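Local atomic coordinates of putative epimerase (PDB entry 4LW8), a protein that probably acts as an NAD(P)-dependent sugar-nucleotide epimerase or dehydratase in the biosynthesis of the lipopolysaccharide O-antigen of Burkholderia cenocepacia. Residues 20-25 and 115-120; 39-44 and 233-238; 69-74 and 91-96; 187-192 and 309-314; 197-202 and 258-263. One frame throughout, in Å; residues are numbered along the deposited sequence.

Contact 1: 20-25 and 115-120; sequences RAFVTG and RNLLAA
L117, on helix 103-122, reaches across to F22 and T24 on strand 20-24, the first strand of the Rossmann fold, and so joins this helix to the parallel Rossmann sheet. The contact across the two segments is wholly apolar. F22 and T24 lie two residues apart and thus point to the same side of the strand, and the two methyls of L117 divide them: CD1 comes to the edge of the phenyl ring, near its plane and 4.0 Å from F22 CE2, while L117 CD2 faces T24 CG2 at 4.2 Å. The leucine CG lies anti to its own backbone N (chi1 170°), which carries the fork out from the helix to the strand. Leucine and phenylalanine run alongside each other, headed opposite ways, and the ring offers its rim and not its face. A branched aliphatic tip suits this place because it can serve both neighbours, while A21 and V23 turn to the other face and pack on L38. The polar bonds lie around this apolar patch. T24, whose methyl serves the patch, has its OG1 hydrogen-bonded to H91, a division of labour for which threonine is well suited. N116, the residue before L117, gives ND2 to the carbonyl O of L71. On the dimer side, R115 NE forms a salt bridge with OD2 of D159 of the second subunit.

Contact 2: 39-44 and 233-238; sequences QAAGYD and AYLKLI
Two pairs carry this contact: Y43 with I238, which is buried, and A41 with L235, which lies toward the solvent. On the buried side, the phenol end of Y43 comes obliquely to the isoleucine, with OH 3.7 Å from I238 CG2. With CG beside the backbone N (chi1 -70°), the tyrosine ring is carried toward helix 227-240, and it also rests on A88 and L38. I238 extends the apolar layer to A88, V90 and L132, so its branched side chain is wedged between the tyrosine and the strands. A long flat side chain is apt here, since it spans the gap between the turn and the helix.

The outer side is plainer. The methyl of A41 sits at the fork of L235, with CB 3.8 Å from L235 CD2 and 3.9 Å from L235 CD1, so that both branches share one small group. Beyond it the chain is exposed: G42 ends helix 29-40 in a Schellman motif, its N bonding back to Q39 O at 3.0 Å, and its phi of 97° is a value that glycine adopts with ease. Helices 29-40 and 227-240 thus meet over one face of the parallel sheet, with the glycine turn leading into strand 44-49 and closing the first beta-alpha-beta unit of a Rossmann fold.

Contact 3: 69-74 and 91-96; sequences VDLLDA and HLAARA
The imidazole of H91, which L71 touches, is gripped at both nitrogens: ND1 by the hydroxyl of T24 and NE2 by that of T114. These two bonds fix the rotation of the ring, and L71 CD2 approaches obliquely, 4.2 Å from H91 CE1. The other branch makes the closer contact, L71 CD1 lying 3.6 Å from A93 CB. With CG beside the backbone N (chi1 -75°), the leucine reaches from its loop to both partners; the small methyl of A93 lets it come close. The loop itself is built by D70: its O accepts from D73 N at 2.8 Å in a type I turn, and L72 N comes to its OD1 well out of the plane of the carboxylate, making an Asx turn. D73 then caps helix 74-84. Both loops follow the C-terminal ends of parallel strands, where Rossmann folds bind their dinucleotide. Hydrogen bonds therefore shape the aspartate loop and hold the histidine, while apolar contacts alone join the two loops.

Contact 4: 187-192 and 309-314; sequences NYTGVG and DETLRW
Where strand 180-189 ends, its chain runs on beside helix 308-321, G190 CA lying 6.5 Å from T311 CA and V191 CA 7.2 Å from W314 CA. G190 is nearly fully extended, with phi 160°, a conformation open to glycine, and its bare CA comes within 3.4 Å of W314 CZ3. Next in line, V191 lays its CG2 over one face of the indole, 3.5 Å from the centroid of the five-membered ring and 16° off the normal, a CH-pi contact. The tryptophan reaches this position with CG anti to its backbone N (chi1 174°). Deeper in, the methyls T189 CG2 and T311 CG2 meet at 4.2 Å, while the hydroxyls turn elsewhere: T189 OG1 to Q193, T311 OG1 to D226. R228 makes a cation-pi contact with the indole and may polarise its electrons. Since no hydrogen bond crosses between the segments, the join rests on dispersion and on the indole's pi electrons, and the threonines offer methyls here while satisfying their hydroxyls outside.

Contact 5: 197-202 and 258-263; sequences YLLPKL and KEVLAM
Helices 198-207 and 257-268, which belong to the C-terminal lobe that in extended short-chain dehydrogenases usually holds the substrate, meet where L202 packs on V260. The short segments run roughly parallel, at a signed crossing angle of -34°, and their axes approach no closer than 11.5 Å, a wide spacing that large aliphatic side chains must bridge. L202 CD2 lies 3.9 Å from V260 CG1, the nearest approach, with the leucine and valine side chains set nearly perpendicular to each other. The same valine methyl is also met by L199, whose CD1 is 4.4 Å from V260 CG1, so V260 faces a pair of leucines one helical turn apart. Its CG1 lies anti to the backbone N (chi1 176°), pointing it toward them. The short valine serves both leucines, whose longer arms bridge the spacing of the helices.

Helix 198-207 lies on strand 212-215, which pairs in parallel with strand 273-276. L202 also touches I213 and L215 of the first strand, and K201 NZ binds the carbonyl O of S214, so the helix is tied to that sheet by both apolar and polar groups. On the side of helix 308-321, V260 and M263 rest on L312. L261 completes the contact from the flank: its CB points aside, yet the tip of its side chain swings in, with CD2 4.4 Å from L202 CG.

Overall arrangement
Contacts 1 and 3 lie on the opposite side of the chain's centre from contacts 4 and 5. Contacts 1 and 3, with centres about 9 Å apart, meet at T24 and H91; contact 2, its centre about 16 Å from that of contact 1, joins it by A21 N to D44 O at 2.9 Å. These three belong to the Rossmann domain, where contact 3 lies at the strand ends that probably border the cofactor site. Contact 4 joins the end of a strand of the main sheet to helix 308-321, and contact 5, centres about 10 Å apart, packs two helices beside it, T189 OG1 lying 3.4 Å from P200 CG. The centres of contacts 1 and 5 are about 34 Å apart, but nearest atoms of contacts 3 and 5 come within about 5 Å.

Contact 1: 20-25 and 115-120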
# COMPACT_ATOMS: atom_id res chain seq x y z
N ARG A 20 4.42 -1.84 -31.62
CA ARG A 20 4.47 -2.96 -30.70
C ARG A 20 3.72 -2.72 -29.39
O ARG A 20 3.68 -1.61 -28.85
CB ARG A 20 5.93 -3.30 -30.39
CG ARG A 20 6.70 -3.80 -31.62
CD ARG A 20 8.17 -3.67 -31.38
NE ARG A 20 9.00 -4.26 -32.42
CZ ARG A 20 10.24 -4.68 -32.18
NH1 ARG A 20 10.72 -4.58 -30.95
NH2 ARG A 20 10.98 -5.21 -33.15
N ALA A 21 3.10 -3.79 -28.90
CA ALA A 21 2.53 -3.79 -27.56
C ALA A 21 3.27 -4.80 -26.72
O ALA A 21 3.79 -5.80 -27.25
CB ALA A 21 1.06 -4.11 -27.60
N PHE A 22 3.33 -4.55 -25.42
CA PHE A 22 4.00 -5.41 -24.47
C PHE A 22 3.03 -5.70 -23.32
O PHE A 22 2.57 -4.78 -22.64
CB PHE A 22 5.29 -4.74 -23.97
CG PHE A 22 6.11 -5.59 -23.04
CD1 PHE A 22 6.73 -6.75 -23.49
CD2 PHE A 22 6.30 -5.20 -21.72
CE1 PHE A 22 7.51 -7.51 -22.65
CE2 PHE A 22 7.08 -5.97 -20.85
CZ PHE A 22 7.68 -7.13 -21.32
N VAL A 23 2.70 -6.97 -23.13
CA VAL A 23 1.69 -7.37 -22.14
C VAL A 23 2.28 -8.32 -21.14
O VAL A 23 2.70 -9.41 -21.50
CB VAL A 23 0.48 -8.05 -22.81
CG1 VAL A 23 -0.56 -8.42 -21.75
CG2 VAL A 23 -0.12 -7.14 -23.92
N THR A 24 2.33 -7.94 -19.86
CA THR A 24 2.76 -8.90 -18.86
C THR A 24 1.63 -9.90 -18.57
O THR A 24 0.46 -9.53 -18.61
CB THR A 24 3.20 -8.22 -17.56
OG1 THR A 24 2.09 -7.54 -16.98
CG2 THR A 24 4.36 -7.24 -17.84
N GLY A 25 1.98 -11.15 -18.28
CA GLY A 25 0.97 -12.18 -18.05
C GLY A 25 0.14 -12.41 -19.31
O GLY A 25 -1.05 -12.67 -19.23
N ARG A 115 6.86 -2.27 -9.97
CA ARG A 115 7.92 -1.28 -9.95
C ARG A 115 9.04 -1.65 -10.93
O ARG A 115 9.56 -0.78 -11.65
CB ARG A 115 8.47 -1.10 -8.54
CG ARG A 115 9.36 0.14 -8.39
CD ARG A 115 10.09 0.19 -7.07
NE ARG A 115 10.85 1.44 -6.95
CZ ARG A 115 12.04 1.64 -7.50
NH1 ARG A 115 12.63 0.67 -8.19
NH2 ARG A 115 12.66 2.81 -7.35
N ASN A 116 9.40 -2.94 -10.98
CA ASN A 116 10.43 -3.38 -11.93
C ASN A 116 10.04 -3.09 -13.37
O ASN A 116 10.88 -2.68 -14.16
CB ASN A 116 10.72 -4.86 -11.78
CG ASN A 116 11.42 -5.18 -10.48
OD1 ASN A 116 11.98 -4.30 -9.84
ND2 ASN A 116 11.42 -6.45 -10.11
N LEU A 117 8.77 -3.32 -13.69
CA LEU A 117 8.25 -3.02 -15.02
C LEU A 117 8.37 -1.52 -15.35
O LEU A 117 8.83 -1.16 -16.43
CB LEU A 117 6.79 -3.46 -15.16
CG LEU A 117 6.07 -2.96 -16.42
CD1 LEU A 117 6.69 -3.57 -17.70
CD2 LEU A 117 4.56 -3.27 -16.34
N LEU A 118 7.94 -0.67 -14.42
CA LEU A 118 7.97 0.78 -14.64
C LEU A 118 9.40 1.27 -14.80
O LEU A 118 9.69 2.08 -15.67
CB LEU A 118 7.24 1.53 -13.50
CG LEU A 118 5.75 1.16 -13.36
CD1 LEU A 118 5.13 1.83 -12.16
CD2 LEU A 118 4.95 1.52 -14.63
N ALA A 119 10.32 0.76 -13.96
CA ALA A 119 11.73 1.14 -14.07
C ALA A 119 12.31 0.75 -15.43
O ALA A 119 13.10 1.50 -16.02
CB ALA A 119 12.56 0.50 -12.93
N ALA A 120 11.93 -0.43 -15.92
CA ALA A 120 12.37 -0.92 -17.22
C ALA A 120 11.88 -0.01 -18.35
O ALA A 120 12.63 0.34 -19.26
CB ALA A 120 11.90 -2.35 -17.44

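Contact 2: 39-44 and 233-238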
# COMPACT_ATOMS: atom_id res chain seq x y z
N GLN A 39 -4.01 -7.00 -31.35
CA GLN A 39 -3.71 -7.45 -32.71
C GLN A 39 -4.67 -6.85 -33.72
O GLN A 39 -4.26 -6.42 -34.80
CB GLN A 39 -3.74 -8.97 -32.78
CG GLN A 39 -2.45 -9.62 -32.30
CD GLN A 39 -2.57 -11.12 -32.14
OE1 GLN A 39 -3.66 -11.68 -32.20
NE2 GLN A 39 -1.44 -11.78 -31.94
N ALA A 40 -5.96 -6.82 -33.38
CA ALA A 40 -6.97 -6.24 -34.27
C ALA A 40 -6.82 -4.73 -34.39
O ALA A 40 -7.23 -4.15 -35.38
CB ALA A 40 -8.37 -6.59 -33.79
N ALA A 41 -6.24 -4.10 -33.38
CA ALA A 41 -5.99 -2.66 -33.43
C ALA A 41 -4.67 -2.38 -34.15
O ALA A 41 -4.24 -1.23 -34.25
CB ALA A 41 -5.96 -2.07 -32.04
N GLY A 42 -4.01 -3.44 -34.62
CA GLY A 42 -2.83 -3.33 -35.46
C GLY A 42 -1.47 -3.44 -34.78
O GLY A 42 -0.46 -3.16 -35.42
N TYR A 43 -1.43 -3.87 -33.52
CA TYR A 43 -0.15 -4.01 -32.82
C TYR A 43 0.55 -5.35 -33.08
O TYR A 43 -0.09 -6.37 -33.30
CB TYR A 43 -0.33 -3.87 -31.30
CG TYR A 43 -0.67 -2.48 -30.80
CD1 TYR A 43 0.33 -1.59 -30.42
CD2 TYR A 43 -2.00 -2.07 -30.69
CE1 TYR A 43 0.01 -0.31 -29.96
CE2 TYR A 43 -2.33 -0.80 -30.22
CZ TYR A 43 -1.32 0.08 -29.86
OH TYR A 43 -1.64 1.34 -29.41
N ASP A 44 1.88 -5.33 -33.03
CA ASP A 44 2.67 -6.54 -32.88
C ASP A 44 2.75 -6.82 -31.39
O ASP A 44 3.36 -6.06 -30.64
CB ASP A 44 4.07 -6.37 -33.49
CG ASP A 44 4.94 -7.62 -33.37
OD1 ASP A 44 4.41 -8.73 -33.15
OD2 ASP A 44 6.18 -7.49 -33.50
N ALA A 233 -12.44 -2.25 -23.38
CA ALA A 233 -12.27 -1.02 -22.60
C ALA A 233 -10.79 -0.70 -22.35
O ALA A 233 -10.37 0.45 -22.44
CB ALA A 233 -13.01 -1.15 -21.26
N TYR A 234 -10.01 -1.73 -22.02
CA TYR A 234 -8.58 -1.58 -21.83
C TYR A 234 -7.93 -0.98 -23.10
O TYR A 234 -7.11 -0.06 -23.02
CB TYR A 234 -7.93 -2.93 -21.51
CG TYR A 234 -8.11 -3.44 -20.07
CD1 TYR A 234 -8.98 -2.80 -19.19
CD2 TYR A 234 -7.41 -4.55 -19.61
CE1 TYR A 234 -9.15 -3.25 -17.88
CE2 TYR A 234 -7.57 -5.02 -18.30
CZ TYR A 234 -8.45 -4.36 -17.44
OH TYR A 234 -8.63 -4.81 -16.14
N LEU A 235 -8.32 -1.49 -24.26
CA LEU A 235 -7.79 -0.97 -25.52
C LEU A 235 -8.15 0.51 -25.70
O LEU A 235 -7.31 1.31 -26.12
CB LEU A 235 -8.28 -1.79 -26.71
CG LEU A 235 -7.88 -1.22 -28.07
CD1 LEU A 235 -6.37 -1.21 -28.26
CD2 LEU A 235 -8.57 -1.98 -29.22
N LYS A 236 -9.39 0.86 -25.38
CA LYS A 236 -9.83 2.25 -25.48
C LYS A 236 -9.02 3.15 -24.56
O LYS A 236 -8.69 4.28 -24.91
CB LYS A 236 -11.33 2.37 -25.17
CG LYS A 236 -12.22 1.94 -26.32
CD LYS A 236 -12.12 2.95 -27.47
CE LYS A 236 -13.06 2.64 -28.62
NZ LYS A 236 -12.62 1.44 -29.38
N LEU A 237 -8.68 2.65 -23.37
CA LEU A 237 -7.83 3.41 -22.46
C LEU A 237 -6.41 3.58 -23.02
O LEU A 237 -5.79 4.63 -22.85
CB LEU A 237 -7.79 2.74 -21.09
CG LEU A 237 -9.12 2.85 -20.33
CD1 LEU A 237 -9.05 2.03 -19.06
CD2 LEU A 237 -9.45 4.31 -20.03
N ILE A 238 -5.90 2.53 -23.65
CA ILE A 238 -4.62 2.62 -24.34
C ILE A 238 -4.67 3.73 -25.42
O ILE A 238 -3.81 4.61 -25.46
CB ILE A 238 -4.25 1.26 -24.99
CG1 ILE A 238 -3.83 0.25 -23.91
CG2 ILE A 238 -3.18 1.43 -26.05
CD1 ILE A 238 -2.57 0.63 -23.13

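Contact 3: 69-74 and 91-96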
# COMPACT_ATOMS: atom_id res chain seq x y z
N VAL A 69 10.20 -14.11 -18.62
CA VAL A 69 10.63 -13.11 -17.66
C VAL A 69 9.92 -13.28 -16.31
O VAL A 69 8.70 -13.32 -16.24
CB VAL A 69 10.36 -11.65 -18.16
CG1 VAL A 69 10.92 -10.68 -17.19
CG2 VAL A 69 10.97 -11.42 -19.54
N ASP A 70 10.70 -13.38 -15.24
CA ASP A 70 10.14 -13.29 -13.89
C ASP A 70 10.05 -11.81 -13.49
O ASP A 70 11.03 -11.09 -13.58
CB ASP A 70 10.99 -14.11 -12.92
CG ASP A 70 10.68 -13.80 -11.45
OD1 ASP A 70 9.53 -13.47 -11.12
OD2 ASP A 70 11.62 -13.91 -10.62
N LEU A 71 8.87 -11.35 -13.07
CA LEU A 71 8.67 -9.94 -12.69
C LEU A 71 9.64 -9.46 -11.61
O LEU A 71 10.04 -8.30 -11.58
CB LEU A 71 7.24 -9.73 -12.20
CG LEU A 71 6.10 -9.68 -13.21
CD1 LEU A 71 4.78 -9.77 -12.46
CD2 LEU A 71 6.16 -8.40 -14.02
N LEU A 72 10.04 -10.36 -10.71
CA LEU A 72 10.97 -9.98 -9.64
C LEU A 72 12.42 -9.93 -10.14
O LEU A 72 13.33 -9.54 -9.42
CB LEU A 72 10.82 -10.93 -8.45
CG LEU A 72 9.47 -10.87 -7.72
CD1 LEU A 72 9.49 -11.71 -6.43
CD2 LEU A 72 9.08 -9.42 -7.41
N ASP A 73 12.62 -10.32 -11.40
CA ASP A 73 13.95 -10.27 -12.02
C ASP A 73 14.10 -8.93 -12.77
O ASP A 73 13.76 -8.82 -13.95
CB ASP A 73 14.11 -11.46 -12.98
CG ASP A 73 15.51 -11.59 -13.53
OD1 ASP A 73 16.30 -10.62 -13.44
OD2 ASP A 73 15.80 -12.70 -14.05
N ALA A 74 14.57 -7.91 -12.05
CA ALA A 74 14.56 -6.54 -12.55
C ALA A 74 15.37 -6.43 -13.83
O ALA A 74 14.96 -5.77 -14.79
CB ALA A 74 15.09 -5.56 -11.48
N HIS A 91 -0.26 -4.15 -18.18
CA HIS A 91 0.30 -4.92 -17.08
C HIS A 91 -0.79 -5.76 -16.42
O HIS A 91 -1.60 -5.25 -15.66
CB HIS A 91 0.93 -3.97 -16.07
CG HIS A 91 1.50 -4.65 -14.86
ND1 HIS A 91 2.22 -5.81 -14.92
CD2 HIS A 91 1.46 -4.28 -13.55
CE1 HIS A 91 2.61 -6.15 -13.70
NE2 HIS A 91 2.17 -5.24 -12.86
N LEU A 92 -0.82 -7.05 -16.75
CA LEU A 92 -1.85 -7.97 -16.25
C LEU A 92 -1.30 -8.95 -15.23
O LEU A 92 -2.07 -9.55 -14.48
CB LEU A 92 -2.48 -8.76 -17.41
CG LEU A 92 -3.10 -7.90 -18.52
CD1 LEU A 92 -3.53 -8.77 -19.71
CD2 LEU A 92 -4.27 -7.08 -17.98
N ALA A 93 0.01 -9.16 -15.25
CA ALA A 93 0.64 -10.18 -14.40
C ALA A 93 0.54 -9.80 -12.93
O ALA A 93 0.96 -8.71 -12.54
CB ALA A 93 2.10 -10.39 -14.81
N ALA A 94 0.00 -10.70 -12.12
CA ALA A 94 -0.10 -10.48 -10.68
C ALA A 94 -0.14 -11.83 -9.98
O ALA A 94 -0.29 -12.86 -10.62
CB ALA A 94 -1.36 -9.65 -10.32
N ARG A 95 -0.03 -11.81 -8.65
CA ARG A 95 -0.21 -13.03 -7.88
C ARG A 95 -1.55 -12.96 -7.17
O ARG A 95 -1.85 -11.95 -6.54
CB ARG A 95 0.93 -13.21 -6.87
N ALA A 96 -2.36 -14.00 -7.38
CA ALA A 96 -3.53 -14.34 -6.54
C ALA A 96 -4.76 -13.49 -6.86
O ALA A 96 -5.77 -13.55 -6.15
CB ALA A 96 -3.18 -14.24 -5.05

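Contact 4: 187-192 and 309-314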
# COMPACT_ATOMS: atom_id res chain seq x y z
N ASN A 187 -15.72 -7.60 -11.14
CA ASN A 187 -15.69 -9.03 -11.50
C ASN A 187 -15.92 -9.25 -12.97
O ASN A 187 -16.84 -8.68 -13.56
CB ASN A 187 -16.74 -9.82 -10.71
CG ASN A 187 -16.74 -9.48 -9.24
OD1 ASN A 187 -15.94 -10.01 -8.48
ND2 ASN A 187 -17.61 -8.55 -8.84
N TYR A 188 -15.12 -10.12 -13.57
CA TYR A 188 -15.36 -10.47 -14.96
C TYR A 188 -14.95 -11.90 -15.22
O TYR A 188 -14.15 -12.50 -14.48
CB TYR A 188 -14.63 -9.51 -15.91
CG TYR A 188 -13.11 -9.52 -15.85
CD1 TYR A 188 -12.37 -10.33 -16.70
CD2 TYR A 188 -12.42 -8.70 -14.96
CE1 TYR A 188 -10.98 -10.33 -16.67
CE2 TYR A 188 -11.03 -8.69 -14.92
CZ TYR A 188 -10.32 -9.51 -15.78
OH TYR A 188 -8.94 -9.50 -15.75
N THR A 189 -15.51 -12.46 -16.28
CA THR A 189 -15.34 -13.88 -16.53
C THR A 189 -15.51 -14.16 -18.01
O THR A 189 -15.74 -13.24 -18.80
CB THR A 189 -16.35 -14.72 -15.71
OG1 THR A 189 -15.95 -16.09 -15.74
CG2 THR A 189 -17.77 -14.59 -16.28
N GLY A 190 -15.34 -15.42 -18.40
CA GLY A 190 -15.44 -15.78 -19.80
C GLY A 190 -14.75 -17.10 -20.02
O GLY A 190 -14.24 -17.70 -19.07
N VAL A 191 -14.72 -17.56 -21.28
CA VAL A 191 -14.11 -18.84 -21.61
C VAL A 191 -12.61 -18.83 -21.30
O VAL A 191 -11.89 -17.94 -21.74
CB VAL A 191 -14.34 -19.19 -23.11
CG1 VAL A 191 -13.48 -20.39 -23.54
CG2 VAL A 191 -15.81 -19.45 -23.37
N GLY A 192 -12.17 -19.82 -20.52
CA GLY A 192 -10.77 -19.95 -20.16
C GLY A 192 -10.42 -19.58 -18.72
O GLY A 192 -9.32 -19.86 -18.25
N ASP A 309 -26.18 -13.26 -19.78
CA ASP A 309 -26.69 -14.57 -20.18
C ASP A 309 -26.02 -15.03 -21.50
O ASP A 309 -25.82 -16.23 -21.71
CB ASP A 309 -28.22 -14.55 -20.31
CG ASP A 309 -28.70 -13.87 -21.57
OD1 ASP A 309 -29.01 -14.59 -22.55
OD2 ASP A 309 -28.76 -12.63 -21.58
N GLU A 310 -25.67 -14.09 -22.36
CA GLU A 310 -24.87 -14.41 -23.55
C GLU A 310 -23.47 -14.91 -23.13
O GLU A 310 -22.97 -15.92 -23.61
CB GLU A 310 -24.74 -13.20 -24.46
CG GLU A 310 -23.95 -13.47 -25.73
CD GLU A 310 -23.92 -12.26 -26.67
OE1 GLU A 310 -24.90 -11.49 -26.70
OE2 GLU A 310 -22.90 -12.10 -27.38
N THR A 311 -22.84 -14.19 -22.21
CA THR A 311 -21.55 -14.60 -21.66
C THR A 311 -21.61 -16.02 -21.09
O THR A 311 -20.74 -16.85 -21.36
CB THR A 311 -21.10 -13.65 -20.53
OG1 THR A 311 -21.03 -12.31 -21.02
CG2 THR A 311 -19.73 -14.08 -19.96
N LEU A 312 -22.65 -16.29 -20.32
CA LEU A 312 -22.78 -17.59 -19.67
C LEU A 312 -23.03 -18.70 -20.70
O LEU A 312 -22.52 -19.80 -20.55
CB LEU A 312 -23.89 -17.56 -18.62
CG LEU A 312 -23.61 -16.72 -17.36
CD1 LEU A 312 -24.88 -16.51 -16.53
CD2 LEU A 312 -22.53 -17.36 -16.52
N ARG A 313 -23.81 -18.40 -21.73
CA ARG A 313 -24.10 -19.41 -22.76
C ARG A 313 -22.82 -19.72 -23.52
O ARG A 313 -22.53 -20.88 -23.83
CB ARG A 313 -25.19 -18.93 -23.72
CG ARG A 313 -25.68 -20.03 -24.66
CD ARG A 313 -26.80 -19.57 -25.58
NE ARG A 313 -28.05 -19.32 -24.86
CZ ARG A 313 -28.93 -20.27 -24.52
NH1 ARG A 313 -28.68 -21.54 -24.82
NH2 ARG A 313 -30.04 -19.95 -23.88
N TRP A 314 -22.07 -18.67 -23.81
CA TRP A 314 -20.76 -18.77 -24.44
C TRP A 314 -19.88 -19.75 -23.67
O TRP A 314 -19.29 -20.66 -24.26
CB TRP A 314 -20.14 -17.38 -24.49
CG TRP A 314 -18.72 -17.29 -24.98
CD1 TRP A 314 -18.19 -17.86 -26.11
CD2 TRP A 314 -17.67 -16.51 -24.40
NE1 TRP A 314 -16.87 -17.52 -26.24
CE2 TRP A 314 -16.52 -16.69 -25.21
CE3 TRP A 314 -17.58 -15.70 -23.27
CZ2 TRP A 314 -15.30 -16.08 -24.91
CZ3 TRP A 314 -16.36 -15.09 -22.98
CH2 TRP A 314 -15.24 -15.28 -23.79

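Contact 5: 197-202 and 258-263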
# COMPACT_ATOMS: atom_id res chain seq x y z
N TYR A 197 -12.77 -19.48 -9.70
CA TYR A 197 -13.70 -18.37 -9.66
C TYR A 197 -15.14 -18.89 -9.66
O TYR A 197 -15.43 -19.99 -10.15
CB TYR A 197 -13.46 -17.42 -10.83
CG TYR A 197 -12.15 -16.65 -10.73
CD1 TYR A 197 -10.95 -17.22 -11.17
CD2 TYR A 197 -12.12 -15.36 -10.24
CE1 TYR A 197 -9.76 -16.52 -11.09
CE2 TYR A 197 -10.92 -14.65 -10.16
CZ TYR A 197 -9.75 -15.24 -10.60
OH TYR A 197 -8.56 -14.55 -10.53
N LEU A 198 -16.05 -18.09 -9.11
CA LEU A 198 -17.42 -18.53 -8.87
C LEU A 198 -18.22 -18.87 -10.15
O LEU A 198 -18.77 -19.97 -10.27
CB LEU A 198 -18.17 -17.46 -8.08
CG LEU A 198 -19.58 -17.88 -7.69
CD1 LEU A 198 -19.53 -19.17 -6.90
CD2 LEU A 198 -20.25 -16.78 -6.88
N LEU A 199 -18.30 -17.95 -11.10
CA LEU A 199 -19.10 -18.21 -12.30
C LEU A 199 -18.58 -19.41 -13.13
O LEU A 199 -19.39 -20.23 -13.57
CB LEU A 199 -19.20 -16.93 -13.16
CG LEU A 199 -20.50 -16.11 -12.95
CD1 LEU A 199 -20.77 -15.84 -11.48
CD2 LEU A 199 -20.48 -14.80 -13.72
N PRO A 200 -17.25 -19.53 -13.34
CA PRO A 200 -16.79 -20.76 -13.99
C PRO A 200 -17.13 -22.04 -13.21
O PRO A 200 -17.39 -23.09 -13.82
CB PRO A 200 -15.27 -20.56 -14.09
CG PRO A 200 -15.13 -19.05 -14.22
CD PRO A 200 -16.18 -18.51 -13.28
N LYS A 201 -17.15 -21.96 -11.89
CA LYS A 201 -17.56 -23.10 -11.06
C LYS A 201 -19.01 -23.48 -11.36
O LYS A 201 -19.32 -24.65 -11.60
CB LYS A 201 -17.36 -22.77 -9.58
CG LYS A 201 -17.64 -23.91 -8.59
CD LYS A 201 -17.77 -23.37 -7.16
CE LYS A 201 -18.17 -24.45 -6.16
NZ LYS A 201 -18.46 -23.90 -4.79
N LEU A 202 -19.89 -22.48 -11.38
CA LEU A 202 -21.30 -22.67 -11.71
C LEU A 202 -21.46 -23.24 -13.11
O LEU A 202 -22.20 -24.20 -13.32
CB LEU A 202 -22.07 -21.35 -11.60
CG LEU A 202 -22.72 -20.97 -10.27
CD1 LEU A 202 -21.82 -21.28 -9.10
CD2 LEU A 202 -23.06 -19.49 -10.28
N LYS A 258 -28.87 -15.91 -7.35
CA LYS A 258 -30.17 -16.45 -7.73
C LYS A 258 -30.49 -16.12 -9.20
O LYS A 258 -31.00 -16.97 -9.92
CB LYS A 258 -31.27 -15.90 -6.82
CG LYS A 258 -32.64 -16.54 -7.01
CD LYS A 258 -33.72 -15.84 -6.19
CE LYS A 258 -35.10 -16.46 -6.43
NZ LYS A 258 -36.21 -15.70 -5.78
N GLU A 259 -30.19 -14.89 -9.62
CA GLU A 259 -30.40 -14.50 -11.01
C GLU A 259 -29.47 -15.28 -11.94
O GLU A 259 -29.88 -15.69 -13.03
CB GLU A 259 -30.15 -13.00 -11.20
CG GLU A 259 -31.11 -12.05 -10.47
CD GLU A 259 -30.66 -10.59 -10.58
OE1 GLU A 259 -30.90 -9.96 -11.63
OE2 GLU A 259 -30.05 -10.08 -9.61
N VAL A 260 -28.24 -15.49 -11.51
CA VAL A 260 -27.26 -16.20 -12.32
C VAL A 260 -27.68 -17.66 -12.45
O VAL A 260 -27.69 -18.22 -13.56
CB VAL A 260 -25.84 -16.10 -11.73
CG1 VAL A 260 -24.86 -16.94 -12.54
CG2 VAL A 260 -25.38 -14.65 -11.72
N LEU A 261 -28.06 -18.27 -11.33
CA LEU A 261 -28.57 -19.64 -11.34
C LEU A 261 -29.77 -19.76 -12.28
O LEU A 261 -29.86 -20.71 -13.05
CB LEU A 261 -28.96 -20.09 -9.93
CG LEU A 261 -27.79 -20.33 -8.97
CD1 LEU A 261 -28.26 -20.45 -7.51
CD2 LEU A 261 -27.02 -21.57 -9.42
N ALA A 262 -30.68 -18.79 -12.23
CA ALA A 262 -31.87 -18.85 -13.08
C ALA A 262 -31.50 -18.81 -14.56
O ALA A 262 -32.12 -19.50 -15.38
CB ALA A 262 -32.82 -17.72 -12.73
N MET A 263 -30.48 -18.01 -14.91
CA MET A 263 -29.99 -17.93 -16.29
C MET A 263 -29.43 -19.25 -16.78
O MET A 263 -29.64 -19.66 -17.93
CB MET A 263 -28.92 -16.85 -16.42
CG MET A 263 -29.43 -15.42 -16.40
SD MET A 263 -28.07 -14.21 -16.42
CE MET A 263 -29.00 -12.70 -16.21